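Local coordinates for protein 3-dehydroquinate dehydratase (PDB 4H3D) that catalyses the cis-dehydration of 3-dehydroquinate to 3-dehydroshikimate, the third step of the chorismate pathway, through an imine formed with an active-site lysine, at residues P20-P25 against K244-V249; I108-L113 against H136-K141; V119-F122 against V127-E130; I215-G220 against A226-A231. All coordinates share one frame; numbering follows the deposited sequence. Where two conformers were deposited one is given.

Interaction 1: residues P20-P25 against K244-V249; sequences PKICVP and KELNSV
Strand 21-25 and helical turn 244-249 come closest where Ile22 faces Asn247, their CA atoms 7.3 Å apart, and no hydrogen bond passes between the two backbones. Ile22 bridges that gap. Its CB is directed at the helix, and with CG1 anti to the carbonyl carbon (chi1 -61°) and CD1 extended beyond it, the longer branch runs straight to the helical backbone. CD1 lies 3.4 Å from Asn247 CA and 4.0 Å from Leu246 C, so the methyl rests on main chain as well as on side chains. The shorter branch takes a different partner: Ile22 CG2 meets Leu246 CD2 at 4.2 Å, the two side chains running side by side but in opposing senses. A beta-branched isoleucine suits this place because it combines a strand-compatible backbone with two arms, one for the helix surface and one for the leucine. Leucine is equally apt opposite it, as it sends a branched apolar end from the helix toward the strand. On Asn247, CA and CB carry the contact, CB standing 3.7 Å from Ile22 CD1; its amide oxygen OD1 passes close to the same methyl while accepting a hydrogen bond from Arg19 NH1. Beyond the pair, Ile22 also packs on Thr228 and Leu250, and Leu246 on Thr228. In the TIM barrel, helix 243-256 therefore covers strands 21-26 and 227-229 from outside, while Val249 on the same helix packs against Val249 of the second subunit.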
loop_
_atom_site.group_PDB
_atom_site.type_symbol
_atom_site.label_atom_id
_atom_site.label_comp_id
_atom_site.label_asym_id
_atom_site.label_seq_id
_atom_site.Cartn_x
_atom_site.Cartn_y
_atom_site.Cartn_z
ATOM N N PRO B 20 5.056 -7.765 -9.327
ATOM C CA PRO B 20 6.250 -6.974 -9.573
ATOM C C PRO B 20 7.482 -7.692 -9.075
ATOM O O PRO B 20 7.410 -8.429 -8.089
ATOM C CB PRO B 20 6.024 -5.725 -8.724
ATOM C CG PRO B 20 4.552 -5.604 -8.639
ATOM C CD PRO B 20 4.000 -6.975 -8.683
ATOM N N LYS B 21 8.605 -7.459 -9.731
ATOM C CA LYS B 21 9.856 -8.088 -9.343
ATOM C C LYS B 21 10.564 -7.214 -8.325
ATOM O O LYS B 21 10.488 -5.979 -8.387
ATOM C CB LYS B 21 10.734 -8.326 -10.574
ATOM C CG LYS B 21 9.993 -9.045 -11.735
ATOM C CD LYS B 21 9.409 -10.384 -11.317
ATOM C CE LYS B 21 8.669 -11.060 -12.475
ATOM N NZ LYS B 21 7.395 -10.329 -12.822
ATOM N N ILE B 22 11.242 -7.850 -7.385
ATOM C CA ILE B 22 11.959 -7.132 -6.341
ATOM C C ILE B 22 13.438 -7.082 -6.641
ATOM O O ILE B 22 14.080 -8.134 -6.889
ATOM C CB ILE B 22 11.794 -7.812 -4.967
ATOM C CG1 ILE B 22 10.329 -7.834 -4.559
ATOM C CG2 ILE B 22 12.618 -7.062 -3.900
ATOM C CD1 ILE B 22 10.069 -8.565 -3.250
ATOM N N CYS B 23 13.984 -5.871 -6.591
ATOM C CA CYS B 23 15.397 -5.617 -6.816
ATOM C C CYS B 23 16.018 -5.103 -5.526
ATOM O O CYS B 23 15.436 -4.239 -4.847
ATOM C CB CYS B 23 15.576 -4.558 -7.905
ATOM S SG CYS B 23 17.256 -4.218 -8.344
ATOM N N VAL B 24 17.187 -5.628 -5.181
ATOM C CA VAL B 24 17.898 -5.215 -3.983
ATOM C C VAL B 24 19.304 -4.763 -4.362
ATOM O O VAL B 24 20.008 -5.480 -5.071
ATOM C CB VAL B 24 18.008 -6.380 -2.988
ATOM C CG1 VAL B 24 18.667 -5.915 -1.708
ATOM C CG2 VAL B 24 16.624 -6.978 -2.709
ATOM N N PRO B 25 19.721 -3.560 -3.905
ATOM C CA PRO B 25 21.062 -3.099 -4.218
ATOM C C PRO B 25 22.174 -3.574 -3.293
ATOM O O PRO B 25 21.947 -3.857 -2.108
ATOM C CB PRO B 25 20.955 -1.562 -4.100
ATOM C CG PRO B 25 19.829 -1.313 -3.244
ATOM C CD PRO B 25 18.883 -2.481 -3.359
ATOM N N LYS B 244 12.659 -8.691 2.425
ATOM C CA LYS B 244 11.870 -9.829 2.930
ATOM C C LYS B 244 10.439 -9.376 3.201
ATOM O O LYS B 244 9.467 -10.033 2.804
ATOM C CB LYS B 244 12.471 -10.396 4.217
ATOM C CG LYS B 244 13.856 -10.996 4.057
ATOM C CD LYS B 244 14.428 -11.467 5.397
ATOM C CE LYS B 244 15.879 -11.879 5.257
ATOM N NZ LYS B 244 16.440 -12.443 6.532
ATOM N N GLU B 245 10.318 -8.245 3.877
ATOM C CA GLU B 245 9.013 -7.708 4.213
ATOM C C GLU B 245 8.290 -7.225 2.955
ATOM O O GLU B 245 7.067 -7.339 2.846
ATOM C CB GLU B 245 9.159 -6.614 5.270
ATOM C CG GLU B 245 9.720 -7.174 6.590
ATOM C CD GLU B 245 9.826 -6.148 7.704
ATOM O OE1 GLU B 245 9.786 -4.936 7.415
ATOM O OE2 GLU B 245 9.962 -6.566 8.878
ATOM N N LEU B 246 9.048 -6.725 1.984
ATOM C CA LEU B 246 8.467 -6.275 0.732
ATOM C C LEU B 246 7.919 -7.493 -0.022
ATOM O O LEU B 246 6.820 -7.445 -0.602
ATOM C CB LEU B 246 9.520 -5.526 -0.095
ATOM C CG LEU B 246 9.090 -4.878 -1.408
ATOM C CD1 LEU B 246 7.926 -3.962 -1.159
ATOM C CD2 LEU B 246 10.288 -4.105 -2.074
ATOM N N ASN B 247 8.666 -8.591 0.004
ATOM C CA ASN B 247 8.220 -9.820 -0.646
ATOM C C ASN B 247 6.886 -10.288 -0.053
ATOM O O ASN B 247 5.969 -10.650 -0.782
ATOM C CB ASN B 247 9.263 -10.942 -0.519
ATOM C CG ASN B 247 8.912 -12.158 -1.374
ATOM O OD1 ASN B 247 8.826 -12.063 -2.596
ATOM N ND2 ASN B 247 8.726 -13.302 -0.735
ATOM N N SER B 248 6.779 -10.251 1.272
ATOM C CA SER B 248 5.564 -10.676 1.947
ATOM C C SER B 248 4.359 -9.841 1.528
ATOM O O SER B 248 3.300 -10.380 1.252
ATOM C CB SER B 248 5.740 -10.598 3.460
ATOM O OG SER B 248 6.823 -11.402 3.867
ATOM N N VAL B 249 4.528 -8.524 1.486
ATOM C CA VAL B 249 3.429 -7.634 1.095
ATOM C C VAL B 249 3.002 -7.858 -0.367
ATOM O O VAL B 249 1.805 -7.909 -0.666
ATOM C CB VAL B 249 3.774 -6.158 1.318
ATOM C CG1 VAL B 249 2.596 -5.264 0.889
ATOM C CG2 VAL B 249 4.105 -5.906 2.790
#

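Interaction 2: residues I108-L113 against H136-K141; sequences ISNTGL and HKKEVK
The ends of two helices of the TIM barrel, 98-110 and 125-137, meet where Ser109 touches Lys138 and Val140. The main contact is apolar carbon against a carbonyl: Ser109 O has Lys138 CB at 3.7 Å and Val140 CG2 at 3.9 Å. Ser109 CB adds a contact of 4.2 Å to Val140 CG2, and the small serine is consistent with the close backbones, Ser109 CA lying 6.6 Å from Val140 CA. Its hydroxyl turns back to Asn105 O within its own helix. Lys138 suits the border between core and solvent, since its aliphatic chain can cover the neighbouring helix end. Bends at chi2 (-56°) and chi3 (-55°) fold that chain around, so that CE lies 3.8 Å from Asn110 OD1 and the two side chains meet at an angle. Valine fits the inner position, where it also packs on Ile117 of strand 116-120. Each segment turns by its own device. Thr111 OG1 donates to Ile108 O at 2.7 Å and accepts from Leu113 N at 3.0 Å, forming an ST turn, and Gly112 follows with the positive phi that glycine adopts easily. Helix 125-137 ends in a Schellman motif, Val140 N bonding to Ala135 O and Glu139 N to His136 O, after which the chain enters strand 141-148, the helix-to-strand return of a beta-alpha-beta unit in a TIM barrel.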
loop_
_atom_site.group_PDB
_atom_site.type_symbol
_atom_site.label_atom_id
_atom_site.label_comp_id
_atom_site.label_asym_id
_atom_site.label_seq_id
_atom_site.Cartn_x
_atom_site.Cartn_y
_atom_site.Cartn_z
ATOM N N ILE B 108 31.485 -2.487 -19.327
ATOM C CA ILE B 108 30.846 -3.463 -18.478
ATOM C C ILE B 108 29.777 -4.224 -19.264
ATOM O O ILE B 108 29.635 -5.436 -19.080
ATOM C CB ILE B 108 30.291 -2.835 -17.168
ATOM C CG1 ILE B 108 31.444 -2.284 -16.336
ATOM C CG2 ILE B 108 29.510 -3.870 -16.345
ATOM C CD1 ILE B 108 32.609 -3.239 -16.161
ATOM N N SER B 109 29.046 -3.529 -20.144
ATOM C CA SER B 109 28.056 -4.207 -21.004
ATOM C C SER B 109 28.749 -5.224 -21.879
ATOM O O SER B 109 28.194 -6.263 -22.175
ATOM C CB SER B 109 27.329 -3.223 -21.929
ATOM O OG SER B 109 26.556 -2.302 -21.215
ATOM N N ASN B 110 29.973 -4.899 -22.302
ATOM C CA ASN B 110 30.744 -5.776 -23.173
ATOM C C ASN B 110 31.192 -7.096 -22.521
ATOM O O ASN B 110 31.454 -8.065 -23.227
ATOM C CB ASN B 110 31.979 -5.044 -23.730
ATOM C CG ASN B 110 32.646 -5.813 -24.834
ATOM O OD1 ASN B 110 31.990 -6.217 -25.789
ATOM N ND2 ASN B 110 33.960 -6.040 -24.710
ATOM N N THR B 111 31.276 -7.138 -21.187
ATOM C CA THR B 111 31.721 -8.364 -20.499
ATOM C C THR B 111 30.758 -9.525 -20.654
ATOM O O THR B 111 31.162 -10.666 -20.564
ATOM C CB THR B 111 31.904 -8.158 -18.980
ATOM O OG1 THR B 111 30.638 -7.851 -18.379
ATOM C CG2 THR B 111 32.910 -7.058 -18.695
ATOM N N GLY B 112 29.485 -9.228 -20.891
ATOM C CA GLY B 112 28.467 -10.257 -20.955
ATOM C C GLY B 112 28.048 -10.702 -19.548
ATOM O O GLY B 112 27.228 -11.595 -19.401
ATOM N N LEU B 113 28.593 -10.054 -18.517
ATOM C CA LEU B 113 28.298 -10.421 -17.124
ATOM C C LEU B 113 27.105 -9.681 -16.502
ATOM O O LEU B 113 26.629 -10.090 -15.439
ATOM C CB LEU B 113 29.540 -10.213 -16.244
ATOM C CG LEU B 113 30.790 -10.991 -16.665
ATOM C CD1 LEU B 113 31.930 -10.761 -15.673
ATOM C CD2 LEU B 113 30.486 -12.484 -16.785
ATOM N N HIS B 136 22.386 -2.877 -26.424
ATOM C CA HIS B 136 21.514 -3.753 -27.216
ATOM C C HIS B 136 22.288 -4.679 -28.120
ATOM O O HIS B 136 21.895 -5.834 -28.305
ATOM C CB HIS B 136 20.455 -2.980 -27.954
ATOM C CG HIS B 136 19.405 -2.415 -27.049
ATOM N ND1 HIS B 136 18.706 -1.269 -27.343
ATOM C CD2 HIS B 136 18.968 -2.821 -25.829
ATOM C CE1 HIS B 136 17.861 -1.007 -26.359
ATOM N NE2 HIS B 136 17.999 -1.932 -25.430
ATOM N N LYS B 137 23.410 -4.199 -28.653
ATOM C CA LYS B 137 24.263 -5.040 -29.456
ATOM C C LYS B 137 24.737 -6.244 -28.633
ATOM O O LYS B 137 24.929 -7.327 -29.170
ATOM C CB LYS B 137 25.463 -4.251 -29.976
ATOM C CG LYS B 137 26.321 -5.024 -30.922
ATOM C CD LYS B 137 27.438 -4.198 -31.470
ATOM C CE LYS B 137 28.244 -5.011 -32.469
ATOM N NZ LYS B 137 29.309 -4.208 -33.111
ATOM N N LYS B 138 24.909 -6.051 -27.331
ATOM C CA LYS B 138 25.364 -7.115 -26.421
ATOM C C LYS B 138 24.215 -7.809 -25.667
ATOM O O LYS B 138 24.445 -8.518 -24.712
ATOM C CB LYS B 138 26.355 -6.529 -25.407
ATOM C CG LYS B 138 27.586 -5.885 -26.029
ATOM C CD LYS B 138 28.351 -6.844 -26.945
ATOM C CE LYS B 138 28.723 -8.145 -26.223
ATOM N NZ LYS B 138 29.374 -9.147 -27.143
ATOM N N GLU B 139 22.976 -7.591 -26.093
ATOM C CA GLU B 139 21.806 -8.235 -25.473
ATOM C C GLU B 139 21.632 -7.875 -23.976
ATOM O O GLU B 139 21.159 -8.680 -23.172
ATOM C CB GLU B 139 21.868 -9.752 -25.661
ATOM C CG GLU B 139 22.158 -10.161 -27.097
ATOM C CD GLU B 139 22.049 -11.665 -27.337
ATOM O OE1 GLU B 139 23.096 -12.326 -27.411
ATOM O OE2 GLU B 139 20.918 -12.181 -27.438
ATOM N N VAL B 140 22.020 -6.657 -23.638
ATOM C CA VAL B 140 21.870 -6.124 -22.311
ATOM C C VAL B 140 20.630 -5.229 -22.318
ATOM O O VAL B 140 20.454 -4.439 -23.234
ATOM C CB VAL B 140 23.112 -5.301 -21.914
ATOM C CG1 VAL B 140 22.905 -4.587 -20.538
ATOM C CG2 VAL B 140 24.326 -6.187 -21.900
ATOM N N LYS B 141 19.766 -5.376 -21.311
ATOM C CA LYS B 141 18.569 -4.552 -21.194
ATOM C C LYS B 141 18.897 -3.202 -20.567
ATOM O O LYS B 141 19.810 -3.073 -19.747
ATOM C CB LYS B 141 17.484 -5.270 -20.387
ATOM C CG LYS B 141 17.127 -6.633 -20.915
ATOM C CD LYS B 141 16.678 -6.617 -22.375
ATOM C CE LYS B 141 16.316 -8.027 -22.821
ATOM N NZ LYS B 141 16.034 -8.105 -24.272
#

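Interaction 3: residues V119-F122 against V127-E130; sequences VELF and VIDE
Ile128 CD1 reaches the backbone of Leu121 just past the end of strand 116-120, lying 3.4 Å from Leu121 O and 3.7 Å from Leu121 CA. The same methyl is 3.8 Å from Glu120 O, so one side-chain tip spans two successive carbonyls. Behind it, Ile128 CG1 stands 4.0 Å from Glu120 O and brings the shaft of the side chain against the strand end. The long branch gets there because CG1 is anti to the carbonyl carbon (chi1 -66°) and chi2 of 166° keeps the branch extended as far as Leu121. Leucine suits position 121 through its apolar end: its CB leads off from the helix, yet CD1 comes back to within 4.3 Å of Ile128 CD1. In the next shell, Leu168 lies against both Leu121 and Ile128, while Ile144 of strand 141-148 packs on Ile128 and Val119. Backbone bonds from Val119 and Leu121 to Ser145 hold the strand end against that same strand. Glu120 has the opposite task: its CB faces away from the helix and its carboxylate goes to the active site, where OE2 forms a salt bridge with substrate-binding Arg86 and accepts from Ser87 N. Alternation along the strand thus sends Val119 to the helix layer and Glu120 inward. The contact joins the first two elements of the beta-alpha-beta unit 116-120, 125-137, 141-148, whose parallel strands and outer helix are the repeating pattern of the TIM barrel.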
loop_
_atom_site.group_PDB
_atom_site.type_symbol
_atom_site.label_atom_id
_atom_site.label_comp_id
_atom_site.label_asym_id
_atom_site.label_seq_id
_atom_site.Cartn_x
_atom_site.Cartn_y
_atom_site.Cartn_z
ATOM N N VAL B 119 20.971 3.812 -17.189
ATOM C CA VAL B 119 21.559 5.024 -17.738
ATOM C C VAL B 119 20.604 6.210 -17.478
ATOM O O VAL B 119 19.402 6.091 -17.617
ATOM C CB VAL B 119 21.909 4.876 -19.249
ATOM C CG1 VAL B 119 22.779 3.624 -19.470
ATOM C CG2 VAL B 119 20.697 4.792 -20.080
ATOM N N GLU B 120 21.162 7.348 -17.106
ATOM C CA GLU B 120 20.368 8.518 -16.742
ATOM C C GLU B 120 19.950 9.384 -17.934
ATOM O O GLU B 120 20.797 9.799 -18.725
ATOM C CB GLU B 120 21.169 9.347 -15.739
ATOM C CG GLU B 120 21.321 8.659 -14.433
ATOM C CD GLU B 120 22.476 9.188 -13.602
ATOM O OE1 GLU B 120 23.181 10.113 -14.067
ATOM O OE2 GLU B 120 22.679 8.662 -12.493
ATOM N N LEU B 121 18.642 9.663 -18.036
ATOM C CA LEU B 121 18.077 10.538 -19.080
ATOM C C LEU B 121 18.853 11.868 -19.206
ATOM O O LEU B 121 19.103 12.368 -20.305
ATOM C CB LEU B 121 16.621 10.856 -18.745
ATOM C CG LEU B 121 15.848 11.714 -19.748
ATOM C CD1 LEU B 121 15.758 11.018 -21.106
ATOM C CD2 LEU B 121 14.467 12.047 -19.213
ATOM N N PHE B 122 19.225 12.412 -18.065
ATOM C CA PHE B 122 19.862 13.710 -17.973
ATOM C C PHE B 122 21.272 13.782 -18.613
ATOM O O PHE B 122 21.785 14.867 -18.858
ATOM C CB PHE B 122 19.883 14.166 -16.488
ATOM C CG PHE B 122 19.864 15.659 -16.308
ATOM C CD1 PHE B 122 18.734 16.391 -16.670
ATOM C CD2 PHE B 122 20.924 16.327 -15.729
ATOM C CE1 PHE B 122 18.679 17.754 -16.496
ATOM C CE2 PHE B 122 20.883 17.701 -15.555
ATOM C CZ PHE B 122 19.761 18.421 -15.939
ATOM N N VAL B 127 25.115 10.663 -25.226
ATOM C CA VAL B 127 25.583 9.613 -24.329
ATOM C C VAL B 127 24.629 8.420 -24.367
ATOM O O VAL B 127 25.055 7.274 -24.569
ATOM C CB VAL B 127 25.692 10.118 -22.876
ATOM C CG1 VAL B 127 25.790 8.954 -21.899
ATOM C CG2 VAL B 127 26.866 11.069 -22.752
ATOM N N ILE B 128 23.345 8.704 -24.204
ATOM C CA ILE B 128 22.302 7.672 -24.204
ATOM C C ILE B 128 22.290 6.854 -25.488
ATOM O O ILE B 128 22.263 5.632 -25.435
ATOM C CB ILE B 128 20.923 8.268 -23.984
ATOM C CG1 ILE B 128 20.817 8.855 -22.566
ATOM C CG2 ILE B 128 19.862 7.201 -24.155
ATOM C CD1 ILE B 128 19.619 9.747 -22.376
ATOM N N ASP B 129 22.314 7.523 -26.635
ATOM C CA ASP B 129 22.329 6.801 -27.921
ATOM C C ASP B 129 23.503 5.845 -27.998
ATOM O O ASP B 129 23.343 4.678 -28.399
ATOM C CB ASP B 129 22.358 7.762 -29.121
ATOM C CG ASP B 129 20.979 8.358 -29.439
ATOM O OD1 ASP B 129 19.979 7.957 -28.809
ATOM O OD2 ASP B 129 20.905 9.233 -30.330
ATOM N N GLU B 130 24.668 6.310 -27.587
ATOM C CA GLU B 130 25.857 5.467 -27.645
ATOM C C GLU B 130 25.764 4.264 -26.707
ATOM O O GLU B 130 26.012 3.123 -27.124
ATOM C CB GLU B 130 27.136 6.269 -27.360
ATOM C CG GLU B 130 28.404 5.433 -27.567
ATOM C CD GLU B 130 29.703 6.206 -27.388
ATOM O OE1 GLU B 130 29.677 7.440 -27.201
ATOM O OE2 GLU B 130 30.770 5.560 -27.455
#

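Interaction 4: residues I215-G220 against A226-A231; sequences ISRLCG and ALTFGA. With SHL (5-hydroxy-6-methyl-4-oxo-4H-pyran-2-carboxylic acid), chain I.
Arg217 is tied to the last strand of the TIM barrel, 227-229, firmly by its carbonyl oxygen and only weakly by its guanidinium, which is mainly engaged with the ligand. At the backbone end Thr228 OG1 donates to Arg217 O over 2.7 Å, meeting the carbonyl in its plane on a lone pair, at a C=O...O angle of 119°. Threonine suits the site: its OG1 is anti to the backbone N, which carries the hydroxyl across to the helical turn while the residue stays in the strand. The arginine chain, extended from CG to NE, then passes alongside the strand into the pocket. NH1 gives a weak bond to Phe229 O at 3.2 Å, and a much straighter one to the carboxylate of the bound ligand, a comenic acid derivative that Gln240, His147 and Arg86 also bind. Arg217 also binds 3-dehydroquinate, probably through the substrate's carboxylate in the same way. A flat, multidentate cation is well matched to such a group. Phe229 supplies the apolar wall: ligand carbon CAL lies over one face of the ring, 3.5 Å from its plane and displaced from the centre, and the ring makes a cation-pi contact with Lys174, the Schiff-base residue. The carboxylate is gripped as a pair, Arg217 NH1 to SHL OAD and Arg217 NH2 to SHL OAA, each 2.7 Å long, with N-H...O angles of 175° and 172°.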
loop_
_atom_site.group_PDB
_atom_site.type_symbol
_atom_site.label_atom_id
_atom_site.label_comp_id
_atom_site.label_asym_id
_atom_site.label_seq_id
_atom_site.Cartn_x
_atom_site.Cartn_y
_atom_site.Cartn_z
ATOM N N ILE B 215 3.743 3.492 -0.272
ATOM C CA ILE B 215 2.667 2.798 -0.986
ATOM C C ILE B 215 3.074 2.528 -2.425
ATOM O O ILE B 215 2.712 1.487 -3.012
ATOM C CB ILE B 215 1.325 3.635 -0.980
ATOM C CG1 ILE B 215 0.202 2.903 -1.740
ATOM C CG2 ILE B 215 1.532 5.031 -1.593
ATOM C CD1 ILE B 215 -1.141 3.700 -1.815
ATOM N N SER B 216 3.835 3.463 -3.000
ATOM C CA SER B 216 4.264 3.345 -4.384
ATOM C C SER B 216 5.195 2.152 -4.607
ATOM O O SER B 216 5.403 1.751 -5.753
ATOM C CB SER B 216 4.957 4.614 -4.847
ATOM O OG SER B 216 6.222 4.763 -4.222
ATOM N N ARG B 217 5.767 1.620 -3.528
ATOM C CA ARG B 217 6.667 0.462 -3.609
ATOM C C ARG B 217 5.894 -0.827 -3.455
ATOM O O ARG B 217 6.429 -1.916 -3.728
ATOM C CB ARG B 217 7.703 0.486 -2.489
ATOM C CG ARG B 217 8.559 1.697 -2.475
ATOM C CD ARG B 217 9.615 1.611 -1.390
ATOM N NE ARG B 217 10.413 2.834 -1.351
ATOM C CZ ARG B 217 11.587 3.006 -1.959
ATOM N NH1 ARG B 217 12.146 2.021 -2.662
ATOM N NH2 ARG B 217 12.212 4.166 -1.849
ATOM N N LEU B 218 4.642 -0.711 -3.009
ATOM C CA LEU B 218 3.836 -1.889 -2.697
ATOM C C LEU B 218 2.789 -2.225 -3.726
ATOM O O LEU B 218 2.451 -3.391 -3.881
ATOM C CB LEU B 218 3.097 -1.669 -1.359
ATOM C CG LEU B 218 3.918 -1.283 -0.125
ATOM C CD1 LEU B 218 3.013 -1.119 1.079
ATOM C CD2 LEU B 218 4.981 -2.334 0.166
ATOM N N CYS B 219 2.288 -1.217 -4.430
ATOM C CA CYS B 219 1.104 -1.382 -5.273
ATOM C C CYS B 219 1.344 -1.460 -6.777
ATOM O O CYS B 219 0.455 -1.128 -7.565
ATOM C CB CYS B 219 0.139 -0.231 -4.980
ATOM S SG CYS B 219 0.797 1.360 -5.497
ATOM N N GLY B 220 2.521 -1.916 -7.177
ATOM C CA GLY B 220 2.851 -2.040 -8.585
ATOM C C GLY B 220 1.923 -2.915 -9.402
ATOM O O GLY B 220 1.609 -2.594 -10.555
ATOM N N ALA B 226 6.536 -2.138 -12.640
ATOM C CA ALA B 226 6.974 -3.525 -12.885
ATOM C C ALA B 226 8.081 -4.029 -11.986
ATOM O O ALA B 226 8.280 -5.242 -11.871
ATOM C CB ALA B 226 7.400 -3.689 -14.362
ATOM N N LEU B 227 8.790 -3.104 -11.341
ATOM C CA LEU B 227 9.934 -3.432 -10.491
ATOM C C LEU B 227 9.904 -2.546 -9.232
ATOM O O LEU B 227 9.646 -1.338 -9.325
ATOM C CB LEU B 227 11.223 -3.178 -11.283
ATOM C CG LEU B 227 12.536 -3.701 -10.727
ATOM C CD1 LEU B 227 12.473 -5.201 -10.635
ATOM C CD2 LEU B 227 13.697 -3.289 -11.579
ATOM N N THR B 228 10.159 -3.140 -8.066
ATOM C CA THR B 228 10.152 -2.409 -6.825
ATOM C C THR B 228 11.471 -2.718 -6.104
ATOM O O THR B 228 12.006 -3.821 -6.216
ATOM C CB THR B 228 8.917 -2.722 -5.973
ATOM O OG1 THR B 228 8.947 -1.929 -4.781
ATOM C CG2 THR B 228 8.846 -4.202 -5.627
ATOM N N PHE B 229 12.002 -1.727 -5.403
ATOM C CA PHE B 229 13.299 -1.851 -4.754
ATOM C C PHE B 229 13.198 -1.992 -3.236
ATOM O O PHE B 229 12.564 -1.185 -2.558
ATOM C CB PHE B 229 14.169 -0.640 -5.119
ATOM C CG PHE B 229 14.568 -0.599 -6.577
ATOM C CD1 PHE B 229 13.653 -0.250 -7.554
ATOM C CD2 PHE B 229 15.857 -0.904 -6.965
ATOM C CE1 PHE B 229 14.029 -0.218 -8.909
ATOM C CE2 PHE B 229 16.233 -0.867 -8.311
ATOM C CZ PHE B 229 15.311 -0.525 -9.273
ATOM N N GLY B 230 13.834 -3.026 -2.712
ATOM C CA GLY B 230 13.855 -3.280 -1.271
ATOM C C GLY B 230 15.265 -3.043 -0.745
ATOM O O GLY B 230 16.226 -3.046 -1.506
ATOM N N ALA B 231 15.388 -2.810 0.551
ATOM C CA ALA B 231 16.691 -2.597 1.159
ATOM C C ALA B 231 17.227 -3.947 1.638
ATOM O O ALA B 231 16.450 -4.827 2.036
ATOM C CB ALA B 231 16.571 -1.619 2.323
HETATM O OAD SHL I . 14.562 2.498 -3.757
HETATM C CAH SHL I . 14.864 3.714 -3.856
HETATM O OAA SHL I . 14.737 4.496 -2.879
HETATM C CAK SHL I . 15.369 4.199 -5.125
HETATM O OAG SHL I . 15.488 3.265 -6.209
HETATM C CAF SHL I . 16.156 3.666 -7.383
HETATM C CAL SHL I . 16.384 2.741 -8.348
HETATM C CAJ SHL I . 16.621 4.933 -7.432
HETATM O OAC SHL I . 17.281 5.344 -8.512
HETATM C CAI SHL I . 16.425 5.807 -6.400
HETATM C CAE SHL I . 15.805 5.452 -5.267
HETATM O OAB SHL I . 16.860 7.054 -6.499
#

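From the N terminus, strand 21-26 opens interaction 1, which closes only when helix 243-256 returns near the C terminus; its loop encloses the other three contacts. Within it, interaction 2 joins the ends of helices 98-110 and 125-137, and interaction 3, lying inside that smaller loop, ties strand 116-120 to helix 125-137. Interaction 4 follows in series, a short closure between 215-220 and 226-231. None of the loops cross. Interactions 1 and 4 touch where neighbouring strands 21-26 and 227-229 pair, through Cys23 N to Thr228 O and Thr228 N to Lys21 O, closing the barrel's first strand onto its last. Interaction 3 lies on the opposite side of the chain's centre from both.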